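Local coordinates for protein prolyl-ACP dehydrogenase (Oscillatoria sp., PDB 4IRN) that oxidises the prolyl group carried by an acyl carrier protein during anatoxin-a biosynthesis, using FAD as cofactor, at residues Ser159-Glu164 / Phe203-Thr208; Tyr172-Thr177 / Gly189-Val194; Tyr193-Thr198 / Ala244-Leu249; Pro228-Ser233 / Glu252-Ser257. All blocks are in the same frame, centred on the assembly; numbering follows the deposited sequence.

Interaction 1: Ser159-Glu164 / Phe203-Thr208; sequences SHAATE and FIIFAT. With FAD (flavin-adenine dinucleotide), chain I.
H160 holds CG opposite its backbone N (chi1 174°), and F206 turns CG in beside its own N (chi1 -74°). These rotations bring imidazole and phenyl ring together. Beneath them run two neighbouring parallel strands, 158-161 and 202-208, in the β-sheet middle domain of the acyl-CoA dehydrogenase fold. The ring centroids are 5.1 Å apart and the planes meet at 59°, so the pair is neither a stack nor a T. H160 faces F206 mainly through NE2 and CD2, both near CE1. A162 adds its CB, 3.7 Å from F206 CD1.

Three nearly straight backbone bonds join the strands. I204 N donates to S159 O at 2.8 Å. A161 N donates to I204 O at 2.8 Å. F206 N reaches A161 O at 3.1 Å. S159, A161, F203 and I205 share the other face, and S159 OG bonds T195 O.

The far edge of strand 158-161 serves the flavin. FAD N3 donates to H160 O over 2.6 Å. Two amides grip FAD O2, which probably polarises this carbonyl and would favour negative charge on a reduced ring: A162 N lies 3.0 Å and T163 N 2.8 Å from O2.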
# COMPACT_ATOMS: atom_id res chain seq x y z
N SER A 159 5.03 33.81 16.82
CA SER A 159 4.10 32.71 16.93
C SER A 159 2.88 32.99 16.08
O SER A 159 2.49 34.15 15.91
CB SER A 159 3.69 32.49 18.38
OG SER A 159 4.70 31.80 19.09
N HIS A 160 2.29 31.93 15.53
CA HIS A 160 1.10 31.98 14.71
C HIS A 160 0.03 31.22 15.50
O HIS A 160 0.15 30.01 15.68
CB HIS A 160 1.40 31.33 13.33
CG HIS A 160 0.21 31.19 12.42
ND1 HIS A 160 -0.55 30.03 12.44
CD2 HIS A 160 -0.30 32.03 11.51
CE1 HIS A 160 -1.49 30.21 11.53
NE2 HIS A 160 -1.38 31.40 10.95
N ALA A 161 -0.96 31.95 16.05
CA ALA A 161 -2.05 31.36 16.84
C ALA A 161 -3.38 31.51 16.11
O ALA A 161 -3.99 32.58 16.10
CB ALA A 161 -2.12 31.99 18.22
N ALA A 162 -3.80 30.40 15.46
CA ALA A 162 -5.04 30.32 14.68
C ALA A 162 -5.95 29.21 15.16
O ALA A 162 -7.13 29.46 15.34
CB ALA A 162 -4.72 30.14 13.21
N THR A 163 -5.41 27.99 15.37
CA THR A 163 -6.18 26.81 15.81
C THR A 163 -6.81 26.97 17.21
O THR A 163 -6.24 27.65 18.06
CB THR A 163 -5.33 25.54 15.68
OG1 THR A 163 -6.17 24.39 15.78
CG2 THR A 163 -4.27 25.43 16.75
N GLU A 164 -7.97 26.34 17.44
CA GLU A 164 -8.75 26.33 18.69
C GLU A 164 -9.31 24.92 18.99
O GLU A 164 -9.43 24.13 18.06
CB GLU A 164 -9.92 27.31 18.58
CG GLU A 164 -9.53 28.75 18.30
CD GLU A 164 -10.66 29.74 18.29
OE1 GLU A 164 -10.42 30.90 17.89
OE2 GLU A 164 -11.80 29.38 18.69
N PHE A 203 2.90 37.92 18.56
CA PHE A 203 1.89 36.91 18.30
C PHE A 203 0.99 37.29 17.14
O PHE A 203 0.40 38.37 17.15
CB PHE A 203 1.05 36.67 19.57
CG PHE A 203 1.81 35.98 20.69
CD1 PHE A 203 2.57 36.71 21.60
CD2 PHE A 203 1.74 34.60 20.85
CE1 PHE A 203 3.27 36.07 22.63
CE2 PHE A 203 2.44 33.96 21.88
CZ PHE A 203 3.20 34.70 22.76
N ILE A 204 0.91 36.42 16.12
CA ILE A 204 0.03 36.61 14.96
C ILE A 204 -1.26 35.85 15.29
O ILE A 204 -1.28 34.62 15.27
CB ILE A 204 0.70 36.16 13.62
CG1 ILE A 204 2.11 36.81 13.39
CG2 ILE A 204 -0.22 36.33 12.41
CD1 ILE A 204 2.20 38.35 13.35
N ILE A 205 -2.31 36.58 15.64
CA ILE A 205 -3.58 36.02 16.10
C ILE A 205 -4.73 36.19 15.11
O ILE A 205 -4.99 37.29 14.64
CB ILE A 205 -3.91 36.53 17.53
CG1 ILE A 205 -2.67 36.37 18.45
CG2 ILE A 205 -5.19 35.92 18.08
CD1 ILE A 205 -2.86 36.12 19.90
N PHE A 206 -5.44 35.08 14.85
CA PHE A 206 -6.60 35.02 13.96
C PHE A 206 -7.87 35.05 14.80
O PHE A 206 -8.11 34.13 15.57
CB PHE A 206 -6.52 33.80 13.03
CG PHE A 206 -5.48 34.00 11.94
CD1 PHE A 206 -4.14 33.68 12.16
CD2 PHE A 206 -5.85 34.52 10.71
CE1 PHE A 206 -3.18 33.91 11.16
CE2 PHE A 206 -4.89 34.73 9.71
CZ PHE A 206 -3.56 34.42 9.94
N ALA A 207 -8.62 36.14 14.71
CA ALA A 207 -9.86 36.37 15.47
C ALA A 207 -11.03 36.78 14.56
O ALA A 207 -10.86 36.89 13.35
CB ALA A 207 -9.61 37.44 16.53
N THR A 208 -12.23 36.99 15.15
CA THR A 208 -13.43 37.40 14.41
C THR A 208 -14.06 38.67 14.98
O THR A 208 -14.20 38.79 16.20
CB THR A 208 -14.40 36.21 14.18
OG1 THR A 208 -15.45 36.61 13.30
CG2 THR A 208 -14.97 35.63 15.47
PA FAD I . -9.25 17.81 14.06
O1A FAD I . -9.21 19.00 13.19
O2A FAD I . -9.99 17.80 15.39
O5B FAD I . -9.89 16.60 13.28
C5B FAD I . -9.93 15.29 13.87
C4B FAD I . -9.64 14.28 12.80
O4B FAD I . -10.74 14.24 11.88
C3B FAD I . -8.36 14.52 12.00
O3B FAD I . -7.49 13.42 12.17
C2B FAD I . -8.81 14.71 10.54
O2B FAD I . -8.14 13.78 9.70
C1B FAD I . -10.30 14.37 10.54
N9A FAD I . -11.14 15.34 9.85
C8A FAD I . -11.57 16.55 10.34
N7A FAD I . -12.27 17.26 9.48
C5A FAD I . -12.30 16.47 8.35
C6A FAD I . -12.88 16.65 7.07
N6A FAD I . -13.57 17.74 6.71
N1A FAD I . -12.71 15.67 6.15
C2A FAD I . -12.03 14.58 6.50
N3A FAD I . -11.45 14.29 7.67
C4A FAD I . -11.62 15.28 8.56
N1 FAD I . -1.92 25.63 14.96
C2 FAD I . -1.74 26.99 14.99
O2 FAD I . -2.68 27.75 14.75
N3 FAD I . -0.50 27.53 15.31
C4 FAD I . 0.63 26.81 15.63
O4 FAD I . 1.67 27.40 15.90
C4X FAD I . 0.44 25.36 15.61
N5 FAD I . 1.46 24.60 15.93
C5X FAD I . 1.25 23.22 15.97
C6 FAD I . 2.33 22.40 16.31
C7 FAD I . 2.20 21.01 16.35
C7M FAD I . 3.41 20.16 16.63
C8 FAD I . 0.95 20.43 16.07
C8M FAD I . 0.76 18.94 16.09
C9 FAD I . -0.13 21.24 15.75
C9A FAD I . -0.01 22.63 15.68
N10 FAD I . -1.09 23.49 15.34
C10 FAD I . -0.89 24.84 15.27
C1' FAD I . -2.43 22.90 15.14
C2' FAD I . -2.44 22.01 13.92
O2' FAD I . -2.49 22.76 12.71
C3' FAD I . -3.57 20.98 14.00
O3' FAD I . -3.01 19.68 14.13
C4' FAD I . -4.54 21.01 12.82
O4' FAD I . -5.14 22.30 12.72
C5' FAD I . -5.57 19.89 12.87
O5' FAD I . -6.47 20.09 13.98
P FAD I . -6.76 18.87 14.99
O1P FAD I . -5.54 18.08 15.27
O2P FAD I . -7.44 19.70 16.06
O3P FAD I . -7.69 17.68 14.48

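Interaction 2: Tyr172-Thr177 / Gly189-Val194; sequences YSLKTT and GYKHYV. With FAD (flavin-adenine dinucleotide), chain I.
L174 and T176 close over the side chain of K191, where the loop before strand 177-181 meets strand 184-191 of the antiparallel sheet of the middle domain. No hydrogen bond links the two segments. The contact is van der Waals. T176 OG1 lies 3.4 Å from K191 CE and 3.5 Å from G189 CA. L174 CD2 is 3.5 Å from K191 NZ, and the two side chains cross at about a right angle. K191 reaches this place by a bend at chi2 (-78°), beyond which its chain is extended.

The polar ends look outside the segments. K191 NZ makes a salt bridge with E164 OE1 and hydrogen bonds with A162 O and F206 O, so the buried ammonium has three oxygen partners. E164 OE1 also bonds T176 OG1, which ties loop and lysine to one carboxylate.

Ring and cofactor contacts follow at the end of the strand. Y193 CE2 sits over the centre of the H192 ring, 3.4 Å above its plane. Y193 CB comes 3.5 Å from FAD N10.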
# COMPACT_ATOMS: atom_id res chain seq x y z
N TYR A 172 -12.56 28.11 9.90
CA TYR A 172 -13.53 29.18 9.68
C TYR A 172 -14.44 29.39 10.89
O TYR A 172 -14.91 30.50 11.13
CB TYR A 172 -14.37 28.90 8.42
CG TYR A 172 -13.55 28.44 7.24
CD1 TYR A 172 -12.59 29.26 6.67
CD2 TYR A 172 -13.70 27.15 6.71
CE1 TYR A 172 -11.84 28.85 5.57
CE2 TYR A 172 -12.95 26.72 5.62
CZ TYR A 172 -12.02 27.58 5.05
OH TYR A 172 -11.27 27.17 3.98
N SER A 173 -14.67 28.31 11.67
CA SER A 173 -15.51 28.29 12.86
C SER A 173 -14.79 28.77 14.13
O SER A 173 -15.10 28.29 15.23
CB SER A 173 -16.12 26.91 13.04
OG SER A 173 -17.21 26.71 12.15
N LEU A 174 -13.85 29.75 13.99
CA LEU A 174 -13.10 30.37 15.09
C LEU A 174 -14.07 31.05 16.05
O LEU A 174 -14.99 31.75 15.60
CB LEU A 174 -12.13 31.46 14.58
CG LEU A 174 -10.92 31.05 13.79
CD1 LEU A 174 -10.15 32.25 13.30
CD2 LEU A 174 -10.03 30.15 14.59
N LYS A 175 -13.82 30.90 17.34
CA LYS A 175 -14.63 31.54 18.37
C LYS A 175 -13.96 32.78 18.98
O LYS A 175 -14.66 33.61 19.54
CB LYS A 175 -15.11 30.54 19.43
CG LYS A 175 -16.02 29.41 18.90
CD LYS A 175 -17.39 29.88 18.34
CE LYS A 175 -18.13 28.84 17.51
NZ LYS A 175 -18.67 29.40 16.23
N THR A 176 -12.61 32.93 18.85
CA THR A 176 -11.85 34.09 19.36
C THR A 176 -12.41 35.37 18.77
O THR A 176 -12.30 35.60 17.57
CB THR A 176 -10.32 33.91 19.18
OG1 THR A 176 -9.89 32.74 19.87
CG2 THR A 176 -9.52 35.10 19.70
N THR A 177 -13.07 36.17 19.61
CA THR A 177 -13.71 37.42 19.20
C THR A 177 -12.82 38.62 19.42
O THR A 177 -12.03 38.64 20.36
CB THR A 177 -15.09 37.60 19.86
OG1 THR A 177 -14.99 37.47 21.28
CG2 THR A 177 -16.13 36.67 19.29
N GLY A 189 -10.63 34.75 23.87
CA GLY A 189 -10.63 33.41 23.27
C GLY A 189 -9.55 32.48 23.80
O GLY A 189 -8.80 32.84 24.71
N TYR A 190 -9.49 31.28 23.23
CA TYR A 190 -8.51 30.26 23.62
C TYR A 190 -7.94 29.61 22.38
O TYR A 190 -8.69 29.20 21.50
CB TYR A 190 -9.14 29.25 24.61
CG TYR A 190 -8.40 27.95 24.82
CD1 TYR A 190 -7.13 27.92 25.39
CD2 TYR A 190 -9.03 26.74 24.57
CE1 TYR A 190 -6.47 26.71 25.64
CE2 TYR A 190 -8.40 25.53 24.86
CZ TYR A 190 -7.12 25.52 25.39
OH TYR A 190 -6.51 24.32 25.64
N LYS A 191 -6.61 29.58 22.30
CA LYS A 191 -5.89 28.98 21.18
C LYS A 191 -5.03 27.85 21.70
O LYS A 191 -4.13 28.11 22.52
CB LYS A 191 -5.00 30.00 20.43
CG LYS A 191 -5.71 31.22 19.85
CD LYS A 191 -6.44 30.93 18.56
CE LYS A 191 -7.09 32.15 17.96
NZ LYS A 191 -7.88 31.78 16.76
N HIS A 192 -5.30 26.62 21.26
CA HIS A 192 -4.45 25.52 21.63
C HIS A 192 -3.38 25.34 20.55
O HIS A 192 -3.56 25.87 19.45
CB HIS A 192 -5.24 24.25 21.99
CG HIS A 192 -5.96 23.51 20.90
ND1 HIS A 192 -5.90 23.92 19.58
CD2 HIS A 192 -6.71 22.39 20.96
CE1 HIS A 192 -6.60 23.03 18.89
NE2 HIS A 192 -7.12 22.10 19.68
N TYR A 193 -2.25 24.71 20.89
CA TYR A 193 -1.10 24.52 19.99
C TYR A 193 -0.56 25.84 19.39
O TYR A 193 -1.00 26.25 18.32
CB TYR A 193 -1.34 23.47 18.87
CG TYR A 193 -2.04 22.21 19.33
CD1 TYR A 193 -1.41 21.32 20.20
CD2 TYR A 193 -3.32 21.90 18.89
CE1 TYR A 193 -2.07 20.17 20.64
CE2 TYR A 193 -3.97 20.74 19.31
CZ TYR A 193 -3.34 19.87 20.18
OH TYR A 193 -3.99 18.73 20.60
N VAL A 194 0.36 26.51 20.10
CA VAL A 194 0.95 27.76 19.63
C VAL A 194 2.48 27.60 19.62
O VAL A 194 3.14 27.85 20.63
CB VAL A 194 0.47 29.01 20.44
CG1 VAL A 194 1.01 30.31 19.85
CG2 VAL A 194 -1.06 29.08 20.53
PA FAD I . -9.25 17.81 14.06
O1A FAD I . -9.21 19.00 13.19
O2A FAD I . -9.99 17.80 15.39
O5B FAD I . -9.89 16.60 13.28
C5B FAD I . -9.93 15.29 13.87
C4B FAD I . -9.64 14.28 12.80
O4B FAD I . -10.74 14.24 11.88
C3B FAD I . -8.36 14.52 12.00
O3B FAD I . -7.49 13.42 12.17
C2B FAD I . -8.81 14.71 10.54
O2B FAD I . -8.14 13.78 9.70
C1B FAD I . -10.30 14.37 10.54
N9A FAD I . -11.14 15.34 9.85
C8A FAD I . -11.57 16.55 10.34
N7A FAD I . -12.27 17.26 9.48
C5A FAD I . -12.30 16.47 8.35
C6A FAD I . -12.88 16.65 7.07
N6A FAD I . -13.57 17.74 6.71
N1A FAD I . -12.71 15.67 6.15
C2A FAD I . -12.03 14.58 6.50
N3A FAD I . -11.45 14.29 7.67
C4A FAD I . -11.62 15.28 8.56
N1 FAD I . -1.92 25.63 14.96
C2 FAD I . -1.74 26.99 14.99
O2 FAD I . -2.68 27.75 14.75
N3 FAD I . -0.50 27.53 15.31
C4 FAD I . 0.63 26.81 15.63
O4 FAD I . 1.67 27.40 15.90
C4X FAD I . 0.44 25.36 15.61
N5 FAD I . 1.46 24.60 15.93
C5X FAD I . 1.25 23.22 15.97
C6 FAD I . 2.33 22.40 16.31
C7 FAD I . 2.20 21.01 16.35
C7M FAD I . 3.41 20.16 16.63
C8 FAD I . 0.95 20.43 16.07
C8M FAD I . 0.76 18.94 16.09
C9 FAD I . -0.13 21.24 15.75
C9A FAD I . -0.01 22.63 15.68
N10 FAD I . -1.09 23.49 15.34
C10 FAD I . -0.89 24.84 15.27
C1' FAD I . -2.43 22.90 15.14
C2' FAD I . -2.44 22.01 13.92
O2' FAD I . -2.49 22.76 12.71
C3' FAD I . -3.57 20.98 14.00
O3' FAD I . -3.01 19.68 14.13
C4' FAD I . -4.54 21.01 12.82
O4' FAD I . -5.14 22.30 12.72
C5' FAD I . -5.57 19.89 12.87
O5' FAD I . -6.47 20.09 13.98
P FAD I . -6.76 18.87 14.99
O1P FAD I . -5.54 18.08 15.27
O2P FAD I . -7.44 19.70 16.06
O3P FAD I . -7.69 17.68 14.48

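Interaction 3: Tyr193-Thr198 / Ala244-Leu249; sequences YVTNGT and AEVPEL. With FAD (flavin-adenine dinucleotide), chain I.
T198 and E245 meet at about a right angle. T198 OG1 donates to E245 OE1 at 2.7 Å. It comes from the anti side of the carboxylate, 32° out of its plane. The side chains of T198 and P247 run past one another in opposite directions, with T198 CG2 3.7 Å from P247 CG. V194 lies at a slant to L249 and touches it through CG2, 3.9 Å from L249 CB. V246 places CG1 opposite its backbone N (chi1 -172°). This methyl meets Y193 at CA and at the ring edge, while CG2 faces T195 OG1.

The loop 193-198 is folded as a type II β turn from V194 to G197, closed by G197 N to V194 O. N196 takes the third position with a positive phi (75°). Two backbone bonds clamp this turn to 244-249: V194 N to P247 O at 3.0 Å and N196 N to E245 O at 2.7 Å. A water bridges N196 OD1 and E245 N, and N196 ND2 reaches A123 O.

The turn also presents T195 to the flavin. T195 N donates to FAD O4 at 2.9 Å. T195 OG1 donates to FAD N5, the flavin atom that accepts hydride in this family, at 2.8 Å.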
# COMPACT_ATOMS: atom_id res chain seq x y z
N TYR A 193 -2.25 24.71 20.89
CA TYR A 193 -1.10 24.52 19.99
C TYR A 193 -0.56 25.84 19.39
O TYR A 193 -1.00 26.25 18.32
CB TYR A 193 -1.34 23.47 18.87
CG TYR A 193 -2.04 22.21 19.33
CD1 TYR A 193 -1.41 21.32 20.20
CD2 TYR A 193 -3.32 21.90 18.89
CE1 TYR A 193 -2.07 20.17 20.64
CE2 TYR A 193 -3.97 20.74 19.31
CZ TYR A 193 -3.34 19.87 20.18
OH TYR A 193 -3.99 18.73 20.60
N VAL A 194 0.36 26.51 20.10
CA VAL A 194 0.95 27.76 19.63
C VAL A 194 2.48 27.60 19.62
O VAL A 194 3.14 27.85 20.63
CB VAL A 194 0.47 29.01 20.44
CG1 VAL A 194 1.01 30.31 19.85
CG2 VAL A 194 -1.06 29.08 20.53
N THR A 195 3.04 27.14 18.48
CA THR A 195 4.49 26.93 18.32
C THR A 195 5.24 28.22 18.66
O THR A 195 4.86 29.29 18.18
CB THR A 195 4.83 26.38 16.92
OG1 THR A 195 4.08 25.18 16.69
CG2 THR A 195 6.31 26.07 16.75
N ASN A 196 6.27 28.11 19.53
CA ASN A 196 7.14 29.20 20.01
C ASN A 196 6.50 30.14 21.05
O ASN A 196 7.16 31.08 21.51
CB ASN A 196 7.77 30.00 18.84
CG ASN A 196 8.56 29.17 17.85
OD1 ASN A 196 9.27 28.22 18.22
ND2 ASN A 196 8.49 29.55 16.57
N GLY A 197 5.24 29.88 21.43
CA GLY A 197 4.46 30.67 22.37
C GLY A 197 5.18 31.11 23.64
O GLY A 197 5.13 32.29 23.99
N THR A 198 5.85 30.17 24.32
CA THR A 198 6.58 30.43 25.57
C THR A 198 7.86 31.29 25.41
O THR A 198 8.41 31.76 26.41
CB THR A 198 6.84 29.11 26.33
OG1 THR A 198 7.16 28.08 25.41
CG2 THR A 198 5.66 28.70 27.19
N ALA A 244 11.06 21.91 20.37
CA ALA A 244 10.23 23.03 19.92
C ALA A 244 9.13 23.21 20.97
O ALA A 244 8.45 22.25 21.32
CB ALA A 244 9.62 22.73 18.56
N GLU A 245 8.99 24.44 21.48
CA GLU A 245 8.02 24.76 22.53
C GLU A 245 6.62 25.04 21.98
O GLU A 245 6.42 25.98 21.22
CB GLU A 245 8.54 25.90 23.41
CG GLU A 245 9.60 25.43 24.40
CD GLU A 245 10.27 26.48 25.26
OE1 GLU A 245 9.78 27.63 25.32
OE2 GLU A 245 11.30 26.14 25.89
N VAL A 246 5.65 24.17 22.35
CA VAL A 246 4.26 24.28 21.91
C VAL A 246 3.26 24.34 23.10
O VAL A 246 2.66 23.32 23.48
CB VAL A 246 3.87 23.24 20.82
CG1 VAL A 246 2.48 23.52 20.25
CG2 VAL A 246 4.90 23.20 19.69
N PRO A 247 3.05 25.54 23.69
CA PRO A 247 2.08 25.67 24.79
C PRO A 247 0.67 26.04 24.28
O PRO A 247 0.42 26.11 23.08
CB PRO A 247 2.67 26.81 25.61
CG PRO A 247 3.28 27.72 24.58
CD PRO A 247 3.70 26.84 23.42
N GLU A 248 -0.26 26.30 25.22
CA GLU A 248 -1.59 26.80 24.90
C GLU A 248 -1.57 28.28 25.15
O GLU A 248 -0.72 28.78 25.87
CB GLU A 248 -2.64 26.19 25.82
CG GLU A 248 -3.08 24.78 25.52
CD GLU A 248 -3.85 24.15 26.65
OE1 GLU A 248 -4.35 24.87 27.54
OE2 GLU A 248 -4.01 22.91 26.63
N LEU A 249 -2.57 28.99 24.62
CA LEU A 249 -2.75 30.42 24.79
C LEU A 249 -4.19 30.76 25.14
O LEU A 249 -5.13 30.15 24.60
CB LEU A 249 -2.30 31.17 23.52
CG LEU A 249 -2.41 32.69 23.49
CD1 LEU A 249 -1.46 33.34 24.48
CD2 LEU A 249 -2.13 33.22 22.11
PA FAD I . -9.25 17.81 14.06
O1A FAD I . -9.21 19.00 13.19
O2A FAD I . -9.99 17.80 15.39
O5B FAD I . -9.89 16.60 13.28
C5B FAD I . -9.93 15.29 13.87
C4B FAD I . -9.64 14.28 12.80
O4B FAD I . -10.74 14.24 11.88
C3B FAD I . -8.36 14.52 12.00
O3B FAD I . -7.49 13.42 12.17
C2B FAD I . -8.81 14.71 10.54
O2B FAD I . -8.14 13.78 9.70
C1B FAD I . -10.30 14.37 10.54
N9A FAD I . -11.14 15.34 9.85
C8A FAD I . -11.57 16.55 10.34
N7A FAD I . -12.27 17.26 9.48
C5A FAD I . -12.30 16.47 8.35
C6A FAD I . -12.88 16.65 7.07
N6A FAD I . -13.57 17.74 6.71
N1A FAD I . -12.71 15.67 6.15
C2A FAD I . -12.03 14.58 6.50
N3A FAD I . -11.45 14.29 7.67
C4A FAD I . -11.62 15.28 8.56
N1 FAD I . -1.92 25.63 14.96
C2 FAD I . -1.74 26.99 14.99
O2 FAD I . -2.68 27.75 14.75
N3 FAD I . -0.50 27.53 15.31
C4 FAD I . 0.63 26.81 15.63
O4 FAD I . 1.67 27.40 15.90
C4X FAD I . 0.44 25.36 15.61
N5 FAD I . 1.46 24.60 15.93
C5X FAD I . 1.25 23.22 15.97
C6 FAD I . 2.33 22.40 16.31
C7 FAD I . 2.20 21.01 16.35
C7M FAD I . 3.41 20.16 16.63
C8 FAD I . 0.95 20.43 16.07
C8M FAD I . 0.76 18.94 16.09
C9 FAD I . -0.13 21.24 15.75
C9A FAD I . -0.01 22.63 15.68
N10 FAD I . -1.09 23.49 15.34
C10 FAD I . -0.89 24.84 15.27
C1' FAD I . -2.43 22.90 15.14
C2' FAD I . -2.44 22.01 13.92
O2' FAD I . -2.49 22.76 12.71
C3' FAD I . -3.57 20.98 14.00
O3' FAD I . -3.01 19.68 14.13
C4' FAD I . -4.54 21.01 12.82
O4' FAD I . -5.14 22.30 12.72
C5' FAD I . -5.57 19.89 12.87
O5' FAD I . -6.47 20.09 13.98
P FAD I . -6.76 18.87 14.99
O1P FAD I . -5.54 18.08 15.27
O2P FAD I . -7.44 19.70 16.06
O3P FAD I . -7.69 17.68 14.48
O HOH W 1 9.89 26.67 20.17

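Interaction 4: Pro228-Ser233 / Glu252-Ser257; sequences PGLILS and ENCEVS
E252 N donates to G229 O at 2.8 Å. The bond is nearly straight (169° at the hydrogen) and lies in the carbonyl plane, on a lone pair. It is the one hydrogen bond between the segments 228-233 and 252-257. The backbones come very near here, with G229 CA 4.4 Å from C254 CA. G229 has no side chain to hold them apart, and its positive phi (114°) suits glycine. P228 O faces C254 CA at 3.6 Å.

C254 is the buried side chain of the contact. Its SG stands roughly opposite the backbone N (chi1 -155°), which carries it over to L230. There SG lies 4.1 Å from L230 CB and 4.0 Å from L230 N. I223 and T227 also touch C254. Near the surface, I231 CD1 approaches E252 CB at 4.4 Å, a loose apolar contact. The carboxylate of E255 is turned elsewhere, to a salt bridge with K184.

Strand 230-232 is an outermost strand of the antiparallel sheet and pairs with 249-257. The chain of 249-257 turns a corner at E252 and N253. On the other side of this strand, N253 and C254 both face L187, which is a G1 β bulge.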
# COMPACT_ATOMS: atom_id res chain seq x y z
N PRO A 228 -1.26 42.89 28.78
CA PRO A 228 -2.22 42.41 29.79
C PRO A 228 -3.40 41.70 29.13
O PRO A 228 -4.05 42.24 28.23
CB PRO A 228 -2.62 43.69 30.53
CG PRO A 228 -1.51 44.64 30.28
CD PRO A 228 -1.05 44.35 28.90
N GLY A 229 -3.58 40.44 29.53
CA GLY A 229 -4.63 39.57 29.01
C GLY A 229 -4.14 38.37 28.22
O GLY A 229 -4.94 37.49 27.90
N LEU A 230 -2.84 38.35 27.89
CA LEU A 230 -2.19 37.30 27.12
C LEU A 230 -1.58 36.25 28.09
O LEU A 230 -0.52 36.48 28.67
CB LEU A 230 -1.12 37.96 26.23
CG LEU A 230 -0.44 37.12 25.16
CD1 LEU A 230 -1.30 37.02 23.91
CD2 LEU A 230 0.88 37.74 24.78
N ILE A 231 -2.29 35.12 28.28
CA ILE A 231 -1.92 34.04 29.20
C ILE A 231 -1.42 32.79 28.48
O ILE A 231 -2.13 32.23 27.64
CB ILE A 231 -3.10 33.73 30.17
CG1 ILE A 231 -3.44 34.99 31.01
CG2 ILE A 231 -2.79 32.52 31.07
CD1 ILE A 231 -4.82 35.07 31.53
N LEU A 232 -0.21 32.34 28.84
CA LEU A 232 0.43 31.16 28.27
C LEU A 232 0.58 30.04 29.29
O LEU A 232 0.84 30.30 30.47
CB LEU A 232 1.80 31.51 27.69
CG LEU A 232 1.78 32.26 26.37
CD1 LEU A 232 2.87 33.30 26.33
CD2 LEU A 232 1.90 31.30 25.19
N SER A 233 0.42 28.79 28.83
CA SER A 233 0.57 27.60 29.65
C SER A 233 2.02 27.11 29.54
O SER A 233 2.82 27.71 28.82
CB SER A 233 -0.39 26.51 29.18
OG SER A 233 0.09 25.84 28.02
N GLU A 252 -7.70 37.07 27.66
CA GLU A 252 -8.70 37.59 28.58
C GLU A 252 -8.72 39.11 28.54
O GLU A 252 -7.93 39.76 29.22
CB GLU A 252 -8.47 37.03 30.01
CG GLU A 252 -9.42 35.88 30.37
CD GLU A 252 -10.90 36.19 30.33
OE1 GLU A 252 -11.35 37.08 31.09
OE2 GLU A 252 -11.64 35.51 29.58
N ASN A 253 -9.60 39.68 27.69
CA ASN A 253 -9.75 41.14 27.47
C ASN A 253 -8.43 41.80 27.06
O ASN A 253 -8.04 42.84 27.58
CB ASN A 253 -10.43 41.86 28.64
CG ASN A 253 -11.82 41.35 28.92
OD1 ASN A 253 -12.77 41.61 28.17
ND2 ASN A 253 -11.96 40.59 30.01
N CYS A 254 -7.74 41.14 26.13
CA CYS A 254 -6.46 41.56 25.58
C CYS A 254 -6.68 42.74 24.63
O CYS A 254 -7.34 42.60 23.60
CB CYS A 254 -5.81 40.38 24.87
SG CYS A 254 -4.01 40.48 24.76
N GLU A 255 -6.18 43.94 25.02
CA GLU A 255 -6.31 45.16 24.23
C GLU A 255 -5.20 45.31 23.20
O GLU A 255 -4.02 45.14 23.54
CB GLU A 255 -6.38 46.41 25.12
CG GLU A 255 -7.75 46.65 25.73
CD GLU A 255 -7.91 47.95 26.48
OE1 GLU A 255 -6.89 48.61 26.80
OE2 GLU A 255 -9.07 48.30 26.79
N VAL A 256 -5.58 45.66 21.97
CA VAL A 256 -4.66 45.88 20.85
C VAL A 256 -5.13 47.08 19.99
O VAL A 256 -6.33 47.22 19.73
CB VAL A 256 -4.38 44.58 20.04
CG1 VAL A 256 -5.60 44.09 19.26
CG2 VAL A 256 -3.18 44.75 19.11
N SER A 257 -4.19 47.94 19.59
CA SER A 257 -4.47 49.11 18.76
C SER A 257 -4.88 48.69 17.34
O SER A 257 -4.44 47.64 16.86
CB SER A 257 -3.23 50.00 18.70
OG SER A 257 -3.41 51.13 17.86

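In the fold
All four contacts lie in the β-rich middle domain. Interaction 1 belongs to the mixed sheet. Interaction 2 sets the loop before strand 177-181 against strand 184-191 of the antiparallel sheet, and interaction 4 lies at an outermost strand of it, 230-232. Interaction 3 joins loops at that sheet's flavin end. Along the chain, interaction 2 falls between the two halves of interaction 1, and interaction 3 alternates with both 1 and 4. Centres of 1 and 2 are about 7 Å apart, the other pairs 12 to 15 Å. Interactions 2 and 3 share Y193 and V194, so the flavin-binding turn follows closely on strand 184-191. Both sheets thus serve the FAD site; interaction 4 lies away from it.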